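Local coordinates for protein superoxide dismutase (Candida albicans, PDB 4GUN) that probably protects the cell from toxic radicals as a manganese-dependent superoxide dismutase, converting superoxide to hydrogen peroxide and oxygen, at residues L104-Y112 and N143-T151. The protein carries 2 engineered substitutions. Numbering follows the deposited sequence.
Sequences LGKQIVAQY and NGGALDVVT
Gln111 reads the backbone of Leu147 with both ends of its amide. Leu147 N donates to Gln111 OE1 at 2.8 Å, almost straight (N-H...O 178°) and on a lone pair in the carbonyl plane; Gln111 NE2 returns a more bent bond to Leu147 O at 3.2 Å (150°). The two-point grip is possible because the chain of Gln111 runs extended beyond CG, and it fixes the rotation of the amide. A third bond reaches the same group from one helical turn back: Gln107 NE2 donates to Gln111 OE1 at 2.9 Å, from above the carbonyl plane. Gln107 bends at chi2, which turns its amide toward Gln111, whose OE1 lies in that amide's plane, and a water links Gln107 OE1 to Gly144 O.

Beside these polar bonds, Leu147 CD1 packs against Ile108 CG1 at 3.8 Å, while its CD2 meets Leu104 CD1 at 3.9 Å, the two leucine side chains crossing at about a right angle. Leu147 CB lies at the edge of the Tyr112 ring, 4.0 Å from CE2. A second water, 2.7 Å from Tyr112 OH, donates to Asp148 OD1.

Tyr204 of helix 197-205 touches Leu104, Gln107 and Leu147. Across the subunit interface, Gln111 NE2 also bonds to Asn143 O of the second subunit, and Asn143 ND2 of that subunit donates to Leu147 O, which thus accepts two side-chain hydrogen bonds. The axes of segments 104-112 and 146-151 approach to 8.8 Å at 70°. Helix 103-112 packs by a strand outermost, within the chain, in the antiparallel sheet of the mixed alpha/beta C-terminal domain of iron/manganese superoxide dismutases, at a subunit interface.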
loop_
_atom_site.group_PDB
_atom_site.type_symbol
_atom_site.label_atom_id
_atom_site.label_comp_id
_atom_site.label_asym_id
_atom_site.label_seq_id
_atom_site.Cartn_x
_atom_site.Cartn_y
_atom_site.Cartn_z
ATOM N N LEU A 104 11.593 -20.397 -24.044
ATOM C CA LEU A 104 10.884 -20.469 -22.761
ATOM C C LEU A 104 11.074 -21.841 -22.110
ATOM O O LEU A 104 11.398 -21.900 -20.929
ATOM C CB LEU A 104 9.372 -20.148 -22.916
ATOM C CG LEU A 104 8.527 -20.371 -21.642
ATOM C CD1 LEU A 104 8.913 -19.420 -20.514
ATOM C CD2 LEU A 104 7.041 -20.362 -21.934
ATOM N N GLY A 105 10.852 -22.914 -22.879
ATOM C CA GLY A 105 10.982 -24.299 -22.424
ATOM C C GLY A 105 12.365 -24.618 -21.904
ATOM O O GLY A 105 12.507 -25.310 -20.896
ATOM N N LYS A 106 13.388 -24.090 -22.580
ATOM C CA LYS A 106 14.799 -24.217 -22.199
ATOM C C LYS A 106 15.030 -23.485 -20.871
ATOM O O LYS A 106 15.720 -24.015 -20.002
ATOM C CB LYS A 106 15.716 -23.596 -23.280
ATOM C CG LYS A 106 16.157 -24.575 -24.361
ATOM C CD LYS A 106 17.514 -24.197 -24.975
ATOM C CE LYS A 106 17.405 -23.205 -26.105
ATOM N NZ LYS A 106 18.741 -22.821 -26.627
ATOM N N GLN A 107 14.444 -22.284 -20.709
ATOM C CA GLN A 107 14.587 -21.505 -19.471
ATOM C C GLN A 107 13.923 -22.183 -18.263
ATOM O O GLN A 107 14.532 -22.208 -17.200
ATOM C CB GLN A 107 14.138 -20.050 -19.649
ATOM C CG GLN A 107 14.708 -19.102 -18.583
ATOM C CD GLN A 107 16.196 -18.846 -18.700
ATOM O OE1 GLN A 107 16.788 -18.928 -19.781
ATOM N NE2 GLN A 107 16.823 -18.482 -17.593
ATOM N N ILE A 108 12.707 -22.760 -18.445
ATOM C CA ILE A 108 11.962 -23.497 -17.415
ATOM C C ILE A 108 12.812 -24.666 -16.912
ATOM O O ILE A 108 12.940 -24.850 -15.699
ATOM C CB ILE A 108 10.568 -23.972 -17.928
ATOM C CG1 ILE A 108 9.629 -22.759 -18.205
ATOM C CG2 ILE A 108 9.909 -24.997 -16.952
ATOM C CD1 ILE A 108 8.395 -23.076 -18.972
ATOM N N VAL A 109 13.386 -25.441 -17.852
ATOM C CA VAL A 109 14.215 -26.608 -17.555
ATOM C C VAL A 109 15.471 -26.192 -16.789
ATOM O O VAL A 109 15.772 -26.773 -15.739
ATOM C CB VAL A 109 14.506 -27.459 -18.817
ATOM C CG1 VAL A 109 15.609 -28.486 -18.556
ATOM C CG2 VAL A 109 13.234 -28.142 -19.327
ATOM N N ALA A 110 16.156 -25.145 -17.265
ATOM C CA ALA A 110 17.370 -24.642 -16.604
ATOM C C ALA A 110 17.104 -24.194 -15.164
ATOM O O ALA A 110 17.847 -24.575 -14.261
ATOM C CB ALA A 110 17.960 -23.485 -17.407
ATOM N N GLN A 111 16.045 -23.392 -14.955
ATOM C CA GLN A 111 15.708 -22.811 -13.649
ATOM C C GLN A 111 14.892 -23.635 -12.666
ATOM O O GLN A 111 15.117 -23.499 -11.469
ATOM C CB GLN A 111 15.019 -21.466 -13.852
ATOM C CG GLN A 111 15.932 -20.389 -14.431
ATOM C CD GLN A 111 15.284 -19.041 -14.367
ATOM O OE1 GLN A 111 14.974 -18.444 -15.386
ATOM N NE2 GLN A 111 15.044 -18.539 -13.168
ATOM N N TYR A 112 13.884 -24.392 -13.144
ATOM C CA TYR A 112 12.931 -25.152 -12.303
ATOM C C TYR A 112 12.983 -26.666 -12.449
ATOM O O TYR A 112 12.352 -27.369 -11.656
ATOM C CB TYR A 112 11.484 -24.678 -12.573
ATOM C CG TYR A 112 11.292 -23.196 -12.343
ATOM C CD1 TYR A 112 11.086 -22.694 -11.066
ATOM C CD2 TYR A 112 11.326 -22.294 -13.406
ATOM C CE1 TYR A 112 10.903 -21.333 -10.847
ATOM C CE2 TYR A 112 11.162 -20.925 -13.196
ATOM C CZ TYR A 112 10.966 -20.449 -11.914
ATOM O OH TYR A 112 10.798 -19.106 -11.697
ATOM N N ASN A 143 18.506 -9.403 -16.256
ATOM C CA ASN A 143 19.322 -10.393 -15.549
ATOM C C ASN A 143 19.516 -11.731 -16.304
ATOM O O ASN A 143 19.654 -12.782 -15.669
ATOM C CB ASN A 143 18.730 -10.633 -14.166
ATOM C CG ASN A 143 17.383 -11.308 -14.175
ATOM O OD1 ASN A 143 16.821 -11.608 -15.230
ATOM N ND2 ASN A 143 16.864 -11.618 -12.995
ATOM N N GLY A 144 19.520 -11.673 -17.631
ATOM C CA GLY A 144 19.725 -12.835 -18.499
ATOM C C GLY A 144 18.474 -13.564 -18.946
ATOM O O GLY A 144 18.533 -14.746 -19.299
ATOM N N GLY A 145 17.347 -12.856 -18.965
ATOM C CA GLY A 145 16.059 -13.438 -19.343
ATOM C C GLY A 145 15.523 -14.416 -18.312
ATOM O O GLY A 145 14.804 -15.354 -18.669
ATOM N N ALA A 146 15.857 -14.205 -17.020
ATOM C CA ALA A 146 15.433 -15.085 -15.926
ATOM C C ALA A 146 13.944 -14.981 -15.625
ATOM O O ALA A 146 13.365 -13.894 -15.605
ATOM C CB ALA A 146 16.223 -14.808 -14.657
ATOM N N LEU A 147 13.354 -16.130 -15.343
ATOM C CA LEU A 147 11.958 -16.255 -15.007
ATOM C C LEU A 147 11.797 -16.103 -13.501
ATOM O O LEU A 147 12.717 -16.401 -12.732
ATOM C CB LEU A 147 11.448 -17.646 -15.426
ATOM C CG LEU A 147 11.407 -17.959 -16.928
ATOM C CD1 LEU A 147 11.172 -19.436 -17.144
ATOM C CD2 LEU A 147 10.341 -17.100 -17.667
ATOM N N ASP A 148 10.610 -15.642 -13.085
ATOM C CA ASP A 148 10.246 -15.518 -11.682
ATOM C C ASP A 148 8.734 -15.557 -11.603
ATOM O O ASP A 148 8.068 -15.332 -12.612
ATOM C CB ASP A 148 10.802 -14.229 -11.058
ATOM C CG ASP A 148 10.792 -14.151 -9.523
ATOM O OD1 ASP A 148 10.844 -15.235 -8.855
ATOM O OD2 ASP A 148 10.770 -13.022 -8.992
ATOM N N VAL A 149 8.194 -15.903 -10.435
ATOM C CA VAL A 149 6.745 -15.905 -10.218
ATOM C C VAL A 149 6.490 -14.739 -9.258
ATOM O O VAL A 149 7.130 -14.678 -8.202
ATOM C CB VAL A 149 6.157 -17.253 -9.683
ATOM C CG1 VAL A 149 4.623 -17.208 -9.677
ATOM C CG2 VAL A 149 6.643 -18.448 -10.511
ATOM N N VAL A 150 5.604 -13.800 -9.649
ATOM C CA VAL A 150 5.252 -12.599 -8.860
ATOM C C VAL A 150 3.716 -12.486 -8.695
ATOM O O VAL A 150 2.970 -13.063 -9.475
ATOM C CB VAL A 150 5.882 -11.304 -9.485
ATOM C CG1 VAL A 150 5.300 -11.000 -10.848
ATOM C CG2 VAL A 150 5.734 -10.081 -8.579
ATOM N N THR A 151 3.262 -11.769 -7.672
ATOM C CA THR A 151 1.831 -11.511 -7.491
ATOM C C THR A 151 1.590 -10.009 -7.489
ATOM O O THR A 151 2.473 -9.240 -7.109
ATOM C CB THR A 151 1.259 -12.133 -6.207
ATOM O OG1 THR A 151 1.906 -11.537 -5.088
ATOM C CG2 THR A 151 1.336 -13.651 -6.189
HETATM O O HOH W 1 17.302 -16.792 -21.283
HETATM O O HOH W 2 10.456 -18.256 -9.189
#